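SusD family protein (Bacteroides uniformis, PDB 7KV1) probably binds beta-glucans at the surface of a human gut bacterium, as a member of the SusD family of glycan-binding proteins. Local coordinates at residues A[315-320]-A[381-386]; A[74-79]-A[335-340]; A[342-347]-A[358-363]. All blocks are in the same frame, centred on the assembly; numbering follows the deposited sequence.

Interaction 1 of 3, residues A[315-320]-A[381-386]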
# COMPACT_ATOMS: atom_id res chain seq x y z
N LEU A 315 -15.66 2.32 -6.90
CA LEU A 315 -14.80 1.86 -8.02
C LEU A 315 -14.93 0.34 -8.20
O LEU A 315 -15.01 -0.10 -9.38
CB LEU A 315 -13.34 2.27 -7.75
CG LEU A 315 -13.08 3.78 -7.66
CD1 LEU A 315 -11.64 4.09 -7.36
CD2 LEU A 315 -13.53 4.50 -8.92
N ILE A 316 -14.94 -0.42 -7.10
CA ILE A 316 -14.62 -1.89 -7.11
C ILE A 316 -15.84 -2.75 -6.77
O ILE A 316 -15.68 -3.92 -6.30
CB ILE A 316 -13.43 -2.17 -6.18
CG1 ILE A 316 -13.81 -1.96 -4.72
CG2 ILE A 316 -12.25 -1.33 -6.60
CD1 ILE A 316 -12.73 -2.38 -3.75
N SER A 317 -17.03 -2.22 -7.06
CA SER A 317 -18.34 -2.89 -6.86
C SER A 317 -19.04 -3.09 -8.20
O SER A 317 -18.79 -2.42 -9.19
CB SER A 317 -19.19 -2.10 -5.87
OG SER A 317 -19.29 -0.74 -6.24
N PRO A 318 -19.97 -4.06 -8.28
CA PRO A 318 -20.72 -4.30 -9.50
C PRO A 318 -21.66 -3.14 -9.86
O PRO A 318 -22.17 -2.47 -8.99
CB PRO A 318 -21.47 -5.60 -9.21
CG PRO A 318 -21.58 -5.63 -7.69
CD PRO A 318 -20.33 -4.98 -7.18
N ASN A 319 -21.86 -2.99 -11.16
CA ASN A 319 -22.69 -1.96 -11.81
C ASN A 319 -24.16 -2.37 -11.86
O ASN A 319 -24.44 -3.54 -12.13
CB ASN A 319 -22.20 -1.73 -13.24
CG ASN A 319 -22.86 -0.54 -13.88
OD1 ASN A 319 -23.80 -0.70 -14.66
ND2 ASN A 319 -22.39 0.65 -13.55
N SER A 320 -25.07 -1.41 -11.65
CA SER A 320 -26.55 -1.58 -11.72
C SER A 320 -26.94 -2.77 -10.85
O SER A 320 -27.67 -3.66 -11.32
CB SER A 320 -27.03 -1.77 -13.16
OG SER A 320 -26.47 -0.78 -14.03
N TYR A 381 -13.35 -3.99 1.19
CA TYR A 381 -13.71 -2.57 0.97
C TYR A 381 -15.00 -2.49 0.14
O TYR A 381 -15.18 -1.50 -0.56
CB TYR A 381 -12.53 -1.81 0.34
CG TYR A 381 -11.31 -1.72 1.23
CD1 TYR A 381 -11.28 -0.87 2.33
CD2 TYR A 381 -10.15 -2.44 0.95
CE1 TYR A 381 -10.16 -0.77 3.14
CE2 TYR A 381 -9.02 -2.35 1.75
CZ TYR A 381 -9.03 -1.51 2.86
OH TYR A 381 -7.93 -1.38 3.67
N ARG A 382 -15.91 -3.46 0.28
CA ARG A 382 -17.17 -3.46 -0.47
C ARG A 382 -18.07 -2.34 0.06
O ARG A 382 -17.96 -1.89 1.21
CB ARG A 382 -17.84 -4.83 -0.47
CG ARG A 382 -18.36 -5.27 0.89
CD ARG A 382 -19.57 -6.14 0.67
NE ARG A 382 -20.71 -5.34 0.27
CZ ARG A 382 -21.92 -5.81 0.04
NH1 ARG A 382 -22.19 -7.10 0.15
NH2 ARG A 382 -22.88 -4.98 -0.32
N PRO A 383 -18.94 -1.79 -0.80
CA PRO A 383 -19.87 -0.74 -0.38
C PRO A 383 -20.99 -1.34 0.48
O PRO A 383 -21.45 -2.44 0.16
CB PRO A 383 -20.42 -0.16 -1.69
CG PRO A 383 -20.33 -1.34 -2.65
CD PRO A 383 -19.09 -2.11 -2.23
N TYR A 384 -21.36 -0.58 1.51
CA TYR A 384 -22.54 -0.77 2.39
C TYR A 384 -23.26 0.56 2.59
O TYR A 384 -22.56 1.55 2.86
CB TYR A 384 -22.10 -1.27 3.77
CG TYR A 384 -21.72 -2.72 3.79
CD1 TYR A 384 -22.66 -3.69 3.53
CD2 TYR A 384 -20.42 -3.12 4.01
CE1 TYR A 384 -22.33 -5.03 3.52
CE2 TYR A 384 -20.07 -4.46 4.02
CZ TYR A 384 -21.03 -5.41 3.77
OH TYR A 384 -20.71 -6.72 3.74
N ASP A 385 -24.61 0.58 2.60
CA ASP A 385 -25.39 1.83 2.86
C ASP A 385 -24.94 2.46 4.18
O ASP A 385 -24.67 3.67 4.21
CB ASP A 385 -26.91 1.59 2.91
CG ASP A 385 -27.48 1.06 1.61
OD1 ASP A 385 -26.96 1.43 0.54
OD2 ASP A 385 -28.39 0.25 1.67
N LYS A 386 -24.79 1.67 5.24
CA LYS A 386 -24.41 2.20 6.57
C LYS A 386 -23.08 2.97 6.52
O LYS A 386 -22.83 3.69 7.48
CB LYS A 386 -24.34 1.04 7.57
CG LYS A 386 -23.26 0.01 7.27
CD LYS A 386 -23.07 -1.00 8.38
CE LYS A 386 -21.68 -1.59 8.41
NZ LYS A 386 -20.71 -0.57 8.88
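The carbonyl oxygen of Pro383, whose ring meets Ser317 across the contact, is gripped twice by one guanidinium group: Arg382 NE and Arg382 NH2 each stand 3.0 Å from Pro383 O. The oxygen lies close to the plane of the guanidinium and is held side-on. NE reaches it from above the carbonyl plane, whereas NH2 sits almost in line with the C=O bond, at a C=O...N angle of 171°. Tyr384 lays its ring over one face of the same guanidinium, with CE1 3.6 Å above the plane. Trp359 makes a cation-pi contact on the opposite face, and Asp324 forms a salt bridge with NH1. The guanidinium is thus fixed on both faces and at NH1, and it ties the side chain of Arg382 to the carbonyl of the next residue.

The proline ring presses its CG-CD edge against Ser317. Ser317 CB lies 3.5 Å from Pro383 CG, tighter than usual for two carbons, and 3.6 Å from Pro383 CD. The serine hydroxyl stands between its own backbone N and carbonyl carbon (chi1 52°), where it bonds back to Pro313 O in the preceding helix and leaves the methylene to face the proline.

Next to this, Ile316 stretches its CG1 branch toward Tyr381. With chi2 at 173° the chain is extended, and Ile316 CD1 comes within 4.1 Å of Tyr381 CB while also lying against the tyrosine carbonyl oxygen, a buried acceptor that has no polar partner in the model. The tyrosine ring leads away from Ile316, and its OH is hydrogen-bonded to Arg404 N.

Apolar edges thus join the loop leaving helix 312-315 to the loop leaving strand 376-378, a meeting of two of the long connections that the SusD fold carries on its helical tetratricopeptide scaffold.

Interaction 2 of 3, residues A[74-79]-A[335-340]; sequences DGEIMG and GFMPMR
Met337 pushes its terminal methyl against the aliphatic part of Glu76, and this is the tight end of the contact. Met337 CE lies 3.8 Å from Glu76 CB and 4.0 Å from Glu76 CG, the two chains crossing at about a right angle. The methionine gets there by bending twice, at chi2 (-91°) and again at chi3, which swings the methyl over to the glutamate. Ile77 adds a looser touch on the sulfur itself, with Ile77 CG2 4.3 Å from Met337 SD. Phe82 packs on both Met337 and Glu76, and Trp95 and Leu98 of helix 93-99 lie against Ile77, so this end is buried on several sides.

The carboxylate of Glu76 takes no part in the apolar touch. The chain bends at chi2 (-83°), and both carboxylate oxygens are held, OE2 by Gly466 N and OE1 by Asn81 ND2. These bonds fix the carboxylate, while CB and CG face the methyl. After Glu76 the chain turns: Gly79 N bonds to Glu76 O at 2.8 Å, closing a type I beta turn.

At the other end the segments merely pass one another. Arg340 is partly exposed, and its NH1 stays 4.4 Å from Gly79 O, which instead accepts a bond from Arg499. The Arg340 guanidinium is engaged by Trp83 in a cation-pi contact, and the residue itself occupies the N-cap position of helix 341-345. Solvent therefore approaches from the arginine side, while Met337, Glu76 and Ile77 are buried.

What meets here is the C-terminal end of helix 71-76 with its type I turn, from the N-terminal starch-binding-associated region, and the loop leading into helix 341-345 of the SusD region, a buried seam between the two sequence regions of a SusD-like protein.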
# COMPACT_ATOMS: atom_id res chain seq x y z
N ASP A 74 -3.69 0.75 -7.47
CA ASP A 74 -2.37 1.01 -8.10
C ASP A 74 -1.41 -0.13 -7.73
O ASP A 74 -0.65 -0.59 -8.62
CB ASP A 74 -1.83 2.39 -7.71
CG ASP A 74 -2.66 3.58 -8.19
OD1 ASP A 74 -3.59 3.39 -9.03
OD2 ASP A 74 -2.35 4.70 -7.76
N GLY A 75 -1.48 -0.62 -6.49
CA GLY A 75 -0.61 -1.71 -6.01
C GLY A 75 -1.07 -3.09 -6.46
O GLY A 75 -0.29 -4.06 -6.29
N GLU A 76 -2.26 -3.23 -7.05
CA GLU A 76 -2.80 -4.57 -7.36
C GLU A 76 -2.78 -4.80 -8.88
O GLU A 76 -2.52 -5.93 -9.31
CB GLU A 76 -4.21 -4.75 -6.78
CG GLU A 76 -4.27 -4.84 -5.28
CD GLU A 76 -4.00 -6.22 -4.70
OE1 GLU A 76 -3.78 -7.16 -5.48
OE2 GLU A 76 -3.94 -6.32 -3.47
N ILE A 77 -3.04 -3.78 -9.69
CA ILE A 77 -3.32 -4.00 -11.14
C ILE A 77 -2.14 -4.65 -11.86
O ILE A 77 -2.39 -5.31 -12.87
CB ILE A 77 -3.82 -2.74 -11.87
CG1 ILE A 77 -2.88 -1.53 -11.73
CG2 ILE A 77 -5.25 -2.43 -11.41
CD1 ILE A 77 -3.25 -0.37 -12.67
N MET A 78 -0.91 -4.48 -11.41
CA MET A 78 0.25 -5.05 -12.15
C MET A 78 0.54 -6.46 -11.63
O MET A 78 1.37 -7.15 -12.25
CB MET A 78 1.46 -4.11 -12.06
CG MET A 78 1.19 -2.83 -12.82
SD MET A 78 2.53 -1.65 -12.78
CE MET A 78 2.31 -0.92 -11.15
N GLY A 79 -0.25 -6.90 -10.63
CA GLY A 79 -0.11 -8.20 -9.97
C GLY A 79 -1.03 -9.25 -10.57
O GLY A 79 -1.42 -9.08 -11.70
N GLY A 335 -17.41 -1.37 -11.38
CA GLY A 335 -16.99 -2.69 -11.89
C GLY A 335 -15.50 -2.77 -12.15
O GLY A 335 -15.11 -3.64 -12.92
N PHE A 336 -14.68 -1.94 -11.52
CA PHE A 336 -13.21 -2.14 -11.51
C PHE A 336 -12.81 -3.21 -10.49
O PHE A 336 -13.59 -3.48 -9.56
CB PHE A 336 -12.46 -0.86 -11.23
CG PHE A 336 -12.61 0.13 -12.34
CD1 PHE A 336 -11.88 -0.02 -13.51
CD2 PHE A 336 -13.49 1.20 -12.21
CE1 PHE A 336 -12.01 0.91 -14.53
CE2 PHE A 336 -13.64 2.10 -13.26
CZ PHE A 336 -12.91 1.95 -14.41
N MET A 337 -11.63 -3.82 -10.69
CA MET A 337 -11.05 -4.85 -9.80
C MET A 337 -12.01 -6.02 -9.58
O MET A 337 -12.20 -6.45 -8.44
CB MET A 337 -10.68 -4.25 -8.44
CG MET A 337 -9.67 -3.13 -8.56
SD MET A 337 -7.98 -3.75 -8.43
CE MET A 337 -7.89 -3.96 -6.66
N PRO A 338 -12.59 -6.62 -10.65
CA PRO A 338 -13.15 -7.96 -10.52
C PRO A 338 -12.04 -8.84 -9.93
O PRO A 338 -10.88 -8.80 -10.42
CB PRO A 338 -13.48 -8.45 -11.92
CG PRO A 338 -13.33 -7.26 -12.82
CD PRO A 338 -12.71 -6.13 -12.03
N MET A 339 -12.40 -9.61 -8.91
CA MET A 339 -11.48 -10.60 -8.32
C MET A 339 -11.38 -11.83 -9.23
O MET A 339 -12.43 -12.43 -9.60
CB MET A 339 -11.90 -11.04 -6.92
CG MET A 339 -10.78 -11.84 -6.27
SD MET A 339 -11.15 -12.22 -4.60
CE MET A 339 -10.98 -10.57 -3.94
N ARG A 340 -10.15 -12.28 -9.50
CA ARG A 340 -9.94 -13.49 -10.34
C ARG A 340 -10.46 -14.72 -9.61
O ARG A 340 -10.33 -14.78 -8.36
CB ARG A 340 -8.48 -13.70 -10.74
CG ARG A 340 -7.97 -12.54 -11.58
CD ARG A 340 -6.46 -12.39 -11.68
NE ARG A 340 -5.84 -13.40 -12.49
CZ ARG A 340 -4.76 -13.20 -13.27
NH1 ARG A 340 -4.24 -11.99 -13.42
NH2 ARG A 340 -4.29 -14.21 -13.96

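Interaction 3 of 3, residues A[342-347]-A[358-363]; sequences ETYQMF and CWVIAE
A short helix packs here on one strand of a two-stranded antiparallel sheet, and sulfur-aromatic contacts mark the joint. Tyr344, from helix 341-345, and Cys358 carry it together. The tyrosine CG is anti to the backbone N (chi1 174°), which carries the ring to Cys358 and Val360 on strand 358-360. Cys358 meets the ring at its edge, near the ring plane: Tyr344 CD1 is 3.7 Å from Cys358 CB and 3.9 Å from Cys358 SG. Val360 CG2 approaches the ring obliquely, 3.7 Å from Tyr344 CE1, the two side chains crossing at about a right angle; Val360 is exposed and forms the outer border.

The thiol sulfur also reaches the second ring. Phe347 CE2 lies 4.2 Å from Cys358 SG, which approaches that ring obliquely, so one sulfur touches two rings. Phe347 is backed by Thr357 of helix 353-357 and by Leu460 of helix 451-461, while Ile376 of the partner strand touches both Tyr344 and Cys358.

The result is a short helix packed against the antiparallel pair 358-360/376-378 within the SusD family region.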
# COMPACT_ATOMS: atom_id res chain seq x y z
N GLU A 342 -9.15 -17.62 -9.74
CA GLU A 342 -7.91 -18.23 -9.21
C GLU A 342 -7.63 -17.66 -7.81
O GLU A 342 -7.20 -18.40 -6.92
CB GLU A 342 -6.80 -17.99 -10.25
CG GLU A 342 -7.13 -18.49 -11.68
CD GLU A 342 -8.18 -17.83 -12.60
OE1 GLU A 342 -8.32 -16.59 -12.64
OE2 GLU A 342 -8.86 -18.58 -13.35
N THR A 343 -7.93 -16.40 -7.55
CA THR A 343 -7.73 -15.79 -6.21
C THR A 343 -8.72 -16.39 -5.19
O THR A 343 -8.34 -16.60 -4.00
CB THR A 343 -7.84 -14.27 -6.28
OG1 THR A 343 -7.03 -13.88 -7.39
CG2 THR A 343 -7.41 -13.58 -5.01
N TYR A 344 -9.97 -16.59 -5.59
CA TYR A 344 -10.95 -17.27 -4.71
C TYR A 344 -10.44 -18.69 -4.47
O TYR A 344 -10.38 -19.15 -3.31
CB TYR A 344 -12.35 -17.20 -5.32
CG TYR A 344 -13.36 -18.00 -4.55
CD1 TYR A 344 -14.00 -17.48 -3.44
CD2 TYR A 344 -13.65 -19.30 -4.92
CE1 TYR A 344 -14.92 -18.23 -2.72
CE2 TYR A 344 -14.57 -20.07 -4.22
CZ TYR A 344 -15.19 -19.53 -3.11
OH TYR A 344 -16.05 -20.30 -2.40
N GLN A 345 -10.05 -19.40 -5.53
CA GLN A 345 -9.73 -20.86 -5.44
C GLN A 345 -8.42 -21.15 -4.69
O GLN A 345 -8.25 -22.29 -4.24
CB GLN A 345 -9.68 -21.48 -6.84
CG GLN A 345 -11.02 -21.45 -7.54
CD GLN A 345 -10.95 -21.97 -8.95
OE1 GLN A 345 -9.93 -21.87 -9.63
NE2 GLN A 345 -12.06 -22.50 -9.41
N MET A 346 -7.54 -20.18 -4.45
CA MET A 346 -6.25 -20.47 -3.76
C MET A 346 -6.50 -20.70 -2.26
O MET A 346 -5.64 -21.28 -1.61
CB MET A 346 -5.22 -19.34 -3.96
CG MET A 346 -5.51 -18.09 -3.13
SD MET A 346 -4.44 -16.73 -3.70
CE MET A 346 -4.98 -15.42 -2.61
N PHE A 347 -7.63 -20.25 -1.71
CA PHE A 347 -7.91 -20.43 -0.27
C PHE A 347 -8.44 -21.85 -0.02
O PHE A 347 -9.30 -22.34 -0.81
CB PHE A 347 -8.90 -19.37 0.22
CG PHE A 347 -8.40 -17.94 0.23
CD1 PHE A 347 -7.71 -17.44 1.32
CD2 PHE A 347 -8.76 -17.06 -0.77
CE1 PHE A 347 -7.32 -16.12 1.36
CE2 PHE A 347 -8.34 -15.74 -0.74
CZ PHE A 347 -7.60 -15.28 0.31
N CYS A 358 -13.38 -12.32 -0.32
CA CYS A 358 -14.06 -12.59 -1.59
C CYS A 358 -15.56 -12.38 -1.39
O CYS A 358 -16.17 -13.16 -0.64
CB CYS A 358 -13.77 -14.00 -2.08
SG CYS A 358 -12.01 -14.41 -2.17
N TRP A 359 -16.12 -11.36 -2.01
CA TRP A 359 -17.59 -11.15 -2.09
C TRP A 359 -18.10 -11.87 -3.32
O TRP A 359 -17.81 -11.41 -4.44
CB TRP A 359 -17.91 -9.67 -2.10
CG TRP A 359 -19.34 -9.34 -2.33
CD1 TRP A 359 -20.44 -10.14 -2.12
CD2 TRP A 359 -19.84 -8.08 -2.79
NE1 TRP A 359 -21.58 -9.45 -2.41
CE2 TRP A 359 -21.24 -8.17 -2.81
CE3 TRP A 359 -19.22 -6.88 -3.16
CZ2 TRP A 359 -22.03 -7.12 -3.26
CZ3 TRP A 359 -20.01 -5.82 -3.57
CH2 TRP A 359 -21.40 -5.95 -3.60
N VAL A 360 -18.73 -13.04 -3.14
CA VAL A 360 -19.17 -13.90 -4.26
C VAL A 360 -20.65 -13.58 -4.48
O VAL A 360 -21.43 -13.71 -3.53
CB VAL A 360 -18.99 -15.40 -3.98
CG1 VAL A 360 -19.58 -16.25 -5.10
CG2 VAL A 360 -17.53 -15.76 -3.75
N ILE A 361 -21.00 -13.17 -5.69
CA ILE A 361 -22.42 -12.91 -6.06
C ILE A 361 -22.95 -14.15 -6.81
O ILE A 361 -22.31 -14.57 -7.75
CB ILE A 361 -22.50 -11.59 -6.84
CG1 ILE A 361 -21.96 -10.47 -5.94
CG2 ILE A 361 -23.92 -11.35 -7.33
CD1 ILE A 361 -22.02 -9.10 -6.51
N ALA A 362 -24.03 -14.76 -6.32
CA ALA A 362 -24.70 -15.94 -6.93
C ALA A 362 -24.94 -15.66 -8.43
O ALA A 362 -25.30 -14.50 -8.75
CB ALA A 362 -25.99 -16.22 -6.19
N GLU A 363 -24.76 -16.67 -9.30
CA GLU A 363 -24.90 -16.56 -10.78
C GLU A 363 -26.32 -16.09 -11.13
O GLU A 363 -26.49 -15.43 -12.15
CB GLU A 363 -24.54 -17.88 -11.48

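In the fold
From the N terminus, residues 74-79 come first and wait some 255 residues for 335-340, so interaction 2 closes by far the longest loop and ties the N-terminal region to the SusD region. Before it closes, 315-320 has already passed; its partner, 381-386, comes later, and interactions 1 and 2 therefore cross. Interaction 3 opens just after interaction 2 ends and is completed within the span of interaction 1. The three also touch: probable backbone hydrogen bonds run from Leu315 and Ser317 to Phe336 and Gly335, Pro318 packs on Trp359 and Ile361, and Met339 lies against Cys358. Together they join helix 71-76, helix 341-345 and the 358-360/376-378 sheet.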